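Local coordinates for protein 4-oxalmesaconate hydratase (Pseudomonas putida, PDB 5CGZ) that catalyses the zinc-dependent hydration of 4-carboxy-2-hydroxymuconate in the third step of the gallate degradation pathway, at residues A[104-109]-A[145-150]. Numbering follows the deposited sequence.
Sequences RVQPEF and GEKIVG
Gln106 reaches over to the loop at Lys147, Ile148 and Val149, and its carboxamide carries nearly the whole contact. CG stands anti to the carbonyl carbon (chi1 -64°), and a bend at chi2 (-79°) folds the amide toward that loop. NE2 gives a weak hydrogen bond to Lys147 O, 3.2 Å long and bent to 127° at the hydrogen; its stronger partner is Arg103 O, in the last turn of helix 92-105, just before it. The amide nitrogen thus links the carbonyls of two separate parts of the chain. On the other branch, OE1 lies 3.5 Å from Ile148 O, a meeting of two acceptors and no bond. A water bridges the two segments, donating to Gln106 OE1 at 2.8 Å and accepting from Gly150 N at 3.0 Å.

The close side is this amide against the loop backbone, where Gln106 OE1 also comes 4.0 Å from Val149 CA, with the buried Val149 side chain behind. The looser side belongs to Lys147, exposed: its extended chain crosses the amide at an angle and touches it only at van der Waals distance, CD 4.0 Å from Gln106 NE2, while NZ lies 4.0 Å from Gln106 OE1, too far to bond. Cut back to an alanine here, the side chain would probably leave Lys147 O and Arg103 O without their shared donor and the bridging water without the amide oxygen, with a gap beside the Lys147 chain.

Helix 92-105 ends just before Gln106, whose left-handed backbone (positive phi) turns the chain through Pro107 toward strand 110-112 of the Rossmann-like sheet. The facing loop runs from helix 122-138 to strand 154-157. Val149 and Pro107 both pack on Tyr102 of helix 92-105, and Ile148 touches Thr217 of the second subunit, so this edge of the domain, away from the zinc, also borders a subunit interface.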
loop_
_atom_site.group_PDB
_atom_site.type_symbol
_atom_site.label_atom_id
_atom_site.label_comp_id
_atom_site.label_asym_id
_atom_site.label_seq_id
_atom_site.Cartn_x
_atom_site.Cartn_y
_atom_site.Cartn_z
ATOM N N ARG A 104 -22.739 -24.266 15.184
ATOM C CA ARG A 104 -24.089 -24.201 15.742
ATOM C C ARG A 104 -24.942 -23.104 15.096
ATOM O O ARG A 104 -26.098 -23.318 14.750
ATOM C CB ARG A 104 -24.013 -23.977 17.254
ATOM C CG ARG A 104 -25.358 -23.917 17.945
ATOM C CD ARG A 104 -25.202 -23.655 19.440
ATOM N NE ARG A 104 -24.933 -22.248 19.744
ATOM C CZ ARG A 104 -23.801 -21.799 20.285
ATOM N NH1 ARG A 104 -22.818 -22.645 20.585
ATOM N NH2 ARG A 104 -23.651 -20.502 20.530
ATOM N N VAL A 105 -24.364 -21.923 14.931
ATOM C CA VAL A 105 -25.111 -20.783 14.421
ATOM C C VAL A 105 -25.262 -20.816 12.894
ATOM O O VAL A 105 -26.275 -20.365 12.354
ATOM C CB VAL A 105 -24.435 -19.458 14.849
ATOM C CG1 VAL A 105 -25.072 -18.265 14.127
ATOM C CG2 VAL A 105 -24.508 -19.297 16.366
ATOM N N GLN A 106 -24.261 -21.359 12.206
ATOM C CA GLN A 106 -24.237 -21.358 10.740
ATOM C C GLN A 106 -24.524 -19.961 10.165
ATOM O O GLN A 106 -25.435 -19.783 9.358
ATOM C CB GLN A 106 -25.251 -22.372 10.199
ATOM C CG GLN A 106 -24.930 -23.831 10.559
ATOM C CD GLN A 106 -23.845 -24.425 9.673
ATOM O OE1 GLN A 106 -23.635 -23.974 8.548
ATOM N NE2 GLN A 106 -23.146 -25.434 10.183
ATOM N N PRO A 107 -23.742 -18.956 10.581
ATOM C CA PRO A 107 -24.075 -17.570 10.215
ATOM C C PRO A 107 -23.969 -17.286 8.713
ATOM O O PRO A 107 -23.136 -17.883 8.023
ATOM C CB PRO A 107 -23.046 -16.748 10.996
ATOM C CG PRO A 107 -21.859 -17.681 11.142
ATOM C CD PRO A 107 -22.466 -19.058 11.319
ATOM N N GLU A 108 -24.812 -16.378 8.219
ATOM C CA GLU A 108 -24.751 -15.942 6.826
ATOM C C GLU A 108 -23.667 -14.902 6.617
ATOM O O GLU A 108 -23.190 -14.711 5.497
ATOM C CB GLU A 108 -26.086 -15.358 6.370
ATOM C CG GLU A 108 -27.165 -16.397 6.101
ATOM C CD GLU A 108 -28.431 -15.762 5.548
ATOM O OE1 GLU A 108 -28.371 -14.608 5.035
ATOM O OE2 GLU A 108 -29.490 -16.412 5.630
ATOM N N PHE A 109 -23.310 -14.205 7.691
ATOM C CA PHE A 109 -22.205 -13.254 7.637
ATOM C C PHE A 109 -21.664 -13.037 9.040
ATOM O O PHE A 109 -22.314 -13.399 10.029
ATOM C CB PHE A 109 -22.638 -11.922 6.988
ATOM C CG PHE A 109 -23.686 -11.151 7.769
ATOM C CD1 PHE A 109 -23.313 -10.260 8.768
ATOM C CD2 PHE A 109 -25.036 -11.294 7.476
ATOM C CE1 PHE A 109 -24.269 -9.537 9.479
ATOM C CE2 PHE A 109 -26.001 -10.574 8.177
ATOM C CZ PHE A 109 -25.618 -9.697 9.183
ATOM N N GLY A 145 -18.492 -35.458 10.215
ATOM C CA GLY A 145 -19.887 -35.816 10.372
ATOM C C GLY A 145 -20.785 -34.637 10.690
ATOM O O GLY A 145 -21.963 -34.648 10.337
ATOM N N GLU A 146 -20.241 -33.623 11.364
ATOM C CA GLU A 146 -20.997 -32.397 11.615
ATOM C C GLU A 146 -21.187 -31.616 10.317
ATOM O O GLU A 146 -20.345 -31.678 9.420
ATOM C CB GLU A 146 -20.290 -31.500 12.632
ATOM C CG GLU A 146 -20.282 -31.976 14.053
ATOM C CD GLU A 146 -19.879 -30.860 15.016
ATOM O OE1 GLU A 146 -19.397 -29.795 14.550
ATOM O OE2 GLU A 146 -20.057 -31.041 16.240
ATOM N N LYS A 147 -22.282 -30.870 10.225
ATOM C CA LYS A 147 -22.512 -29.997 9.079
ATOM C C LYS A 147 -21.475 -28.866 9.055
ATOM O O LYS A 147 -21.349 -28.118 10.026
ATOM C CB LYS A 147 -23.924 -29.412 9.122
ATOM C CG LYS A 147 -24.256 -28.583 7.899
ATOM C CD LYS A 147 -25.563 -27.823 8.058
ATOM C CE LYS A 147 -25.863 -27.027 6.790
ATOM N NZ LYS A 147 -26.814 -25.906 7.042
ATOM N N ILE A 148 -20.731 -28.747 7.958
ATOM C CA ILE A 148 -19.684 -27.733 7.875
ATOM C C ILE A 148 -20.272 -26.357 7.586
ATOM O O ILE A 148 -21.417 -26.225 7.149
ATOM C CB ILE A 148 -18.634 -28.063 6.787
ATOM C CG1 ILE A 148 -19.248 -27.949 5.389
ATOM C CG2 ILE A 148 -18.039 -29.449 7.015
ATOM C CD1 ILE A 148 -18.273 -28.239 4.272
ATOM N N VAL A 149 -19.471 -25.334 7.844
ATOM C CA VAL A 149 -19.808 -23.961 7.497
ATOM C C VAL A 149 -19.464 -23.707 6.023
ATOM O O VAL A 149 -18.534 -24.321 5.484
ATOM C CB VAL A 149 -19.055 -22.983 8.425
ATOM C CG1 VAL A 149 -18.845 -21.637 7.769
ATOM C CG2 VAL A 149 -19.793 -22.859 9.757
ATOM N N GLY A 150 -20.220 -22.826 5.369
ATOM C CA GLY A 150 -19.933 -22.450 3.988
ATOM C C GLY A 150 -18.905 -21.323 3.925
ATOM O O GLY A 150 -17.827 -21.431 4.511
HETATM O O HOH W 1 -22.844 -22.049 6.618
#